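Local coordinates for protein V-type ATP synthase alpha chain (Nanoarchaeum equitans Kin4-M, PDB 5BN3) that is the A subunit of a V-type ATP synthase, a P-loop nucleotide-binding protein of the alpha/beta family, modelled here with adenosine-5'-diphosphate and magnesium, at residues I209-A214 and P415-L420; S227-L232 and W402-K407. All coordinates share one frame; numbering follows the deposited sequence.

Contact 1 (I209-A214 and P415-L420); sequences IMFPIA and PAINYL
Phe211 reaches across to Ile417 and Tyr419, and its ring supplies nearly everything that 209-214 contributes to this small, mostly apolar meeting. From CB the side chain points at the other segment, and chi1 of -50° sets CG anti to the carbonyl carbon, which directs the ring toward loop 415-420. CB and CG lie short of the partner; contact begins at the far end. CE2 lies 3.9 Å from Ile417 CG2, the methyl branch that stands anti to the backbone N of Ile417 and meets the ring obliquely. At the tip, CZ lies 3.7 Å from Tyr419 O, which sits at the ring edge and in its plane, where the slightly positive aryl hydrogens would favour an oxygen. The same CZ is equally near Tyr419 CA, at 3.7 Å, and 4.2 Å from Tyr419 CB. Phenylalanine suits the place because its long, flat side chain reaches the loop while needing no polar partner, and the branched isoleucine offers a methyl close to its own backbone.

Asn418 points away and shapes the loop instead. Its OD1 accepts from Leu420 N at 3.0 Å, with the donor in the carbonyl plane, closing an Asx turn; a short carboxamide is well made for this. Two residues earlier, Ala416 centres an inverse gamma turn, and the peptide bond before Pro415 is cis.

The loop 415-420 runs between helix 406-410 and strand 423-424, while Phe211 immediately follows helix 205-210. Helix 441-458 packs alongside: the Phe449 ring meets that of Phe211 with planes at about 75°, and Leu452 touches Tyr419. The Tyr419 side chain, whose end leads away from Phe211, also touches Arg485 and Leu489 of helix 472-489.

Contact 2 (S227-L232 and W402-K407); sequences SGKTVL and WALDSK. With MG (magnesium ion), chain K; ADP (adenosine-5'-diphosphate), chain C.
Leu404 presses into the turn where the phosphate-binding loop becomes helix 229-239. Its CD1 methyl comes within 3.3 Å of Lys229 N and 3.7 Å of Lys229 CG, while further back its CB sits 3.6 Å from Ser227 OG. With chi1 of -63° CG is anti to the carbonyl carbon, and the extended chain beyond carries CD1 against the Gly228-Lys229 peptide. Leucine fits this buried spot, being apolar and branched: CD1 reaches that peptide while CD2 faces Leu232. The Ser227 hydroxyl has its polar partner in Pro224 O. Gly228, with phi of 118°, is where glycine is called for, since a CB would be jammed against the carbonyl O of Ser227 and crowded by ADP C8.

Packing slackens to one side, where Leu232 CD2 and Leu404 CD2 are 4.5 Å apart. Beyond Leu404 the second segment reaches solvent at Ser406 and Lys407. Buried Asp405, the N-cap of helix 406-410, pairs through the syn lone pair of OD1 with exposed Lys407 NZ at 2.8 Å; OD1 also accepts from Asn418 ND2, and OD2 weakly from Lys407 N.

Around the phosphates the loop is polar. ADP O1B is gripped by Gly228 N, Lys229 N and Lys229 NZ, the last at 2.6 Å, the lysine chain bending at chi3 and chi4 to bring its ammonium round to the phosphate. ADP O2B accepts from Thr230 N. ADP O1A accepts from Val231 N at 2.8 Å. Thr230 OG1 and ADP O2B bind magnesium, and four waters complete six ligands. This is the arrangement of a P-loop (Walker A): amides at a helix start and one lysine would offset the phosphate charge, while an apolar leucine packs against the loop that presents them.

In the fold
Both contacts belong to the nucleotide-binding domain, their centres about 11 Å apart on the same side of the chain's centre. The order along the chain is 209-214, 227-232, 402-407, 415-420, so contact 1 encloses contact 2 in sequence. Strand 218-222 connects the first two segments and bonds through Ala220 and Pro222 to the backbone of Trp402 and Leu404; helix 406-410 begins within 402-407 and leads on toward 415-420. The contacts touch directly: Phe211 O probably accepts from Trp402 NE1 at 2.8 Å, Ala416 O from Asp405 N, and Ile417 CD1 packs on Leu404 CD2. The phosphate loop is thereby joined through contact 1 to helices 441-458 and 472-489 of the C-terminal region.

Contact 1 (I209-A214 and P415-L420)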
# COMPACT_ATOMS: atom_id res chain seq x y z
N ILE A 209 -5.49 21.06 -32.58
CA ILE A 209 -4.24 20.87 -33.30
C ILE A 209 -3.35 19.82 -32.64
O ILE A 209 -2.88 18.89 -33.30
CB ILE A 209 -3.45 22.18 -33.41
CG1 ILE A 209 -4.31 23.26 -34.07
CG2 ILE A 209 -2.19 21.97 -34.22
CD1 ILE A 209 -4.74 22.93 -35.48
N MET A 210 -3.12 19.97 -31.34
CA MET A 210 -2.19 19.11 -30.63
C MET A 210 -2.70 17.67 -30.47
O MET A 210 -2.02 16.73 -30.85
CB MET A 210 -1.83 19.71 -29.27
CG MET A 210 -1.23 21.11 -29.35
SD MET A 210 0.47 21.10 -29.97
CE MET A 210 0.21 21.65 -31.65
N PHE A 211 -3.91 17.52 -29.93
CA PHE A 211 -4.45 16.18 -29.68
C PHE A 211 -5.87 15.98 -30.22
O PHE A 211 -6.76 15.57 -29.47
CB PHE A 211 -4.41 15.86 -28.18
CG PHE A 211 -3.08 16.13 -27.54
CD1 PHE A 211 -2.04 15.22 -27.66
CD2 PHE A 211 -2.86 17.29 -26.81
CE1 PHE A 211 -0.81 15.46 -27.08
CE2 PHE A 211 -1.63 17.54 -26.22
CZ PHE A 211 -0.61 16.62 -26.35
N PRO A 212 -6.08 16.22 -31.53
CA PRO A 212 -7.46 16.15 -32.03
C PRO A 212 -7.97 14.72 -32.18
O PRO A 212 -7.17 13.81 -32.38
CB PRO A 212 -7.35 16.80 -33.41
CG PRO A 212 -5.97 16.47 -33.86
CD PRO A 212 -5.12 16.51 -32.60
N ILE A 213 -9.28 14.54 -32.07
CA ILE A 213 -9.91 13.28 -32.43
C ILE A 213 -10.77 13.50 -33.67
O ILE A 213 -11.02 14.64 -34.07
CB ILE A 213 -10.80 12.72 -31.30
CG1 ILE A 213 -11.90 13.71 -30.94
CG2 ILE A 213 -9.97 12.40 -30.09
CD1 ILE A 213 -12.85 13.19 -29.86
N ALA A 214 -11.22 12.41 -34.27
CA ALA A 214 -12.10 12.51 -35.43
C ALA A 214 -13.56 12.58 -34.99
O ALA A 214 -13.88 12.19 -33.86
CB ALA A 214 -11.89 11.34 -36.36
N PRO A 415 -6.29 25.78 -20.76
CA PRO A 415 -6.53 24.43 -20.24
C PRO A 415 -5.25 23.78 -19.71
O PRO A 415 -4.20 23.88 -20.35
CB PRO A 415 -7.02 23.66 -21.47
CG PRO A 415 -7.56 24.71 -22.39
CD PRO A 415 -6.67 25.89 -22.18
N ALA A 416 -5.35 23.12 -18.56
CA ALA A 416 -4.19 22.50 -17.94
C ALA A 416 -3.83 21.16 -18.57
O ALA A 416 -3.56 20.19 -17.86
CB ALA A 416 -4.42 22.34 -16.45
N ILE A 417 -3.80 21.11 -19.90
CA ILE A 417 -3.47 19.88 -20.62
C ILE A 417 -1.98 19.56 -20.52
O ILE A 417 -1.13 20.38 -20.90
CB ILE A 417 -3.85 20.00 -22.11
CG1 ILE A 417 -5.37 20.10 -22.27
CG2 ILE A 417 -3.32 18.81 -22.89
CD1 ILE A 417 -6.11 18.79 -22.01
N ASN A 418 -1.66 18.38 -19.99
CA ASN A 418 -0.28 17.88 -19.98
C ASN A 418 0.11 17.45 -21.39
O ASN A 418 -0.28 16.38 -21.85
CB ASN A 418 -0.16 16.71 -19.00
CG ASN A 418 1.27 16.24 -18.80
OD1 ASN A 418 2.05 16.15 -19.75
ND2 ASN A 418 1.62 15.93 -17.56
N TYR A 419 0.90 18.29 -22.07
CA TYR A 419 1.25 18.07 -23.47
C TYR A 419 2.32 17.00 -23.69
O TYR A 419 2.71 16.73 -24.82
CB TYR A 419 1.67 19.39 -24.12
CG TYR A 419 2.60 20.23 -23.27
CD1 TYR A 419 3.95 19.93 -23.16
CD2 TYR A 419 2.12 21.34 -22.59
CE1 TYR A 419 4.79 20.69 -22.39
CE2 TYR A 419 2.96 22.12 -21.81
CZ TYR A 419 4.29 21.79 -21.72
OH TYR A 419 5.14 22.55 -20.96
N LEU A 420 2.80 16.40 -22.60
CA LEU A 420 3.78 15.32 -22.70
C LEU A 420 3.13 13.97 -22.48
O LEU A 420 3.55 12.96 -23.05
CB LEU A 420 4.91 15.53 -21.68
CG LEU A 420 5.77 16.78 -21.86
CD1 LEU A 420 6.93 16.79 -20.88
CD2 LEU A 420 6.27 16.87 -23.29

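Contact 2 (S227-L232 and W402-K407)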
# COMPACT_ATOMS: atom_id res chain seq x y z
N SER A 227 -8.82 21.03 -11.60
CA SER A 227 -7.90 21.06 -12.73
C SER A 227 -8.54 21.57 -14.03
O SER A 227 -7.84 21.98 -14.95
CB SER A 227 -7.24 19.69 -12.95
OG SER A 227 -8.18 18.70 -13.29
N GLY A 228 -9.87 21.53 -14.10
CA GLY A 228 -10.57 22.17 -15.21
C GLY A 228 -11.41 21.31 -16.13
O GLY A 228 -11.73 21.74 -17.24
N LYS A 229 -11.77 20.10 -15.69
CA LYS A 229 -12.58 19.18 -16.49
C LYS A 229 -13.90 19.78 -16.93
O LYS A 229 -14.28 19.72 -18.10
CB LYS A 229 -12.91 17.92 -15.69
CG LYS A 229 -11.76 16.99 -15.38
CD LYS A 229 -12.30 15.86 -14.51
CE LYS A 229 -11.73 15.92 -13.10
NZ LYS A 229 -11.89 17.21 -12.40
N THR A 230 -14.62 20.35 -15.97
CA THR A 230 -15.97 20.87 -16.21
C THR A 230 -15.97 22.05 -17.18
O THR A 230 -16.79 22.10 -18.10
CB THR A 230 -16.66 21.27 -14.88
OG1 THR A 230 -16.86 20.10 -14.08
CG2 THR A 230 -17.99 21.93 -15.16
N VAL A 231 -15.05 22.99 -16.98
CA VAL A 231 -14.92 24.12 -17.88
C VAL A 231 -14.54 23.66 -19.29
O VAL A 231 -15.10 24.14 -20.28
CB VAL A 231 -13.89 25.15 -17.36
CG1 VAL A 231 -13.59 26.19 -18.42
CG2 VAL A 231 -14.41 25.82 -16.10
N LEU A 232 -13.62 22.71 -19.37
CA LEU A 232 -13.18 22.19 -20.66
C LEU A 232 -14.33 21.54 -21.42
O LEU A 232 -14.50 21.78 -22.61
CB LEU A 232 -12.03 21.19 -20.49
CG LEU A 232 -11.45 20.69 -21.82
CD1 LEU A 232 -10.91 21.85 -22.62
CD2 LEU A 232 -10.36 19.65 -21.60
N TRP A 402 -6.93 13.32 -22.94
CA TRP A 402 -6.74 14.75 -22.69
C TRP A 402 -6.49 14.94 -21.19
O TRP A 402 -7.39 15.28 -20.43
CB TRP A 402 -7.97 15.54 -23.16
CG TRP A 402 -8.16 15.50 -24.66
CD1 TRP A 402 -7.20 15.21 -25.59
CD2 TRP A 402 -9.37 15.74 -25.39
NE1 TRP A 402 -7.75 15.27 -26.85
CE2 TRP A 402 -9.07 15.59 -26.76
CE3 TRP A 402 -10.68 16.07 -25.01
CZ2 TRP A 402 -10.03 15.76 -27.76
CZ3 TRP A 402 -11.63 16.25 -26.01
CH2 TRP A 402 -11.30 16.09 -27.37
N ALA A 403 -5.24 14.71 -20.78
CA ALA A 403 -4.89 14.67 -19.36
C ALA A 403 -4.70 16.05 -18.76
O ALA A 403 -3.92 16.87 -19.26
CB ALA A 403 -3.63 13.85 -19.16
N LEU A 404 -5.39 16.31 -17.65
CA LEU A 404 -5.26 17.59 -16.96
C LEU A 404 -4.22 17.50 -15.85
O LEU A 404 -4.10 16.47 -15.18
CB LEU A 404 -6.62 18.06 -16.43
CG LEU A 404 -7.64 18.32 -17.54
CD1 LEU A 404 -8.97 18.78 -16.96
CD2 LEU A 404 -7.11 19.35 -18.52
N ASP A 405 -3.47 18.58 -15.66
CA ASP A 405 -2.28 18.53 -14.81
C ASP A 405 -2.34 19.51 -13.64
O ASP A 405 -2.58 20.71 -13.82
CB ASP A 405 -1.05 18.79 -15.67
CG ASP A 405 0.24 18.55 -14.94
OD1 ASP A 405 0.64 17.37 -14.79
OD2 ASP A 405 0.88 19.53 -14.51
N SER A 406 -2.11 18.99 -12.43
CA SER A 406 -2.12 19.80 -11.21
C SER A 406 -1.16 20.98 -11.28
O SER A 406 -1.50 22.08 -10.86
CB SER A 406 -1.74 18.93 -10.01
OG SER A 406 -2.70 17.93 -9.76
N LYS A 407 0.04 20.73 -11.79
CA LYS A 407 1.08 21.75 -11.84
C LYS A 407 0.70 22.95 -12.72
O LYS A 407 0.98 24.09 -12.37
CB LYS A 407 2.41 21.14 -12.32
CG LYS A 407 3.00 20.09 -11.37
CD LYS A 407 2.47 18.68 -11.63
CE LYS A 407 3.14 18.02 -12.83
NZ LYS A 407 2.66 16.62 -13.06
MG MG K . -16.03 19.73 -12.24
PB ADP C . -12.84 20.49 -12.20
O1B ADP C . -11.70 19.73 -12.83
O2B ADP C . -14.16 20.34 -12.90
O3B ADP C . -12.90 20.36 -10.70
PA ADP C . -13.32 23.20 -13.07
O1A ADP C . -13.68 22.88 -14.49
O2A ADP C . -14.41 23.52 -12.08
O3A ADP C . -12.39 22.02 -12.47
O5' ADP C . -12.28 24.42 -13.10
C5' ADP C . -11.61 24.81 -11.90
C4' ADP C . -11.24 26.29 -11.97
O4' ADP C . -10.34 26.54 -13.06
C3' ADP C . -12.49 27.12 -12.19
O3' ADP C . -12.58 28.13 -11.19
C2' ADP C . -12.31 27.74 -13.56
O2' ADP C . -12.70 29.12 -13.57
C1' ADP C . -10.83 27.61 -13.87
N9 ADP C . -10.64 27.29 -15.31
C8 ADP C . -10.62 26.06 -15.85
N7 ADP C . -10.43 26.12 -17.19
C5 ADP C . -10.34 27.42 -17.53
C6 ADP C . -10.14 28.19 -18.78
N6 ADP C . -10.00 27.56 -19.98
N1 ADP C . -10.10 29.54 -18.68
C2 ADP C . -10.23 30.17 -17.49
N3 ADP C . -10.42 29.54 -16.32
C4 ADP C . -10.48 28.19 -16.28
O HOH W 1 -16.33 21.74 -11.82
O HOH W 2 -15.19 19.28 -10.38
O HOH W 3 -15.93 17.72 -12.74
O HOH W 4 -17.96 19.28 -11.58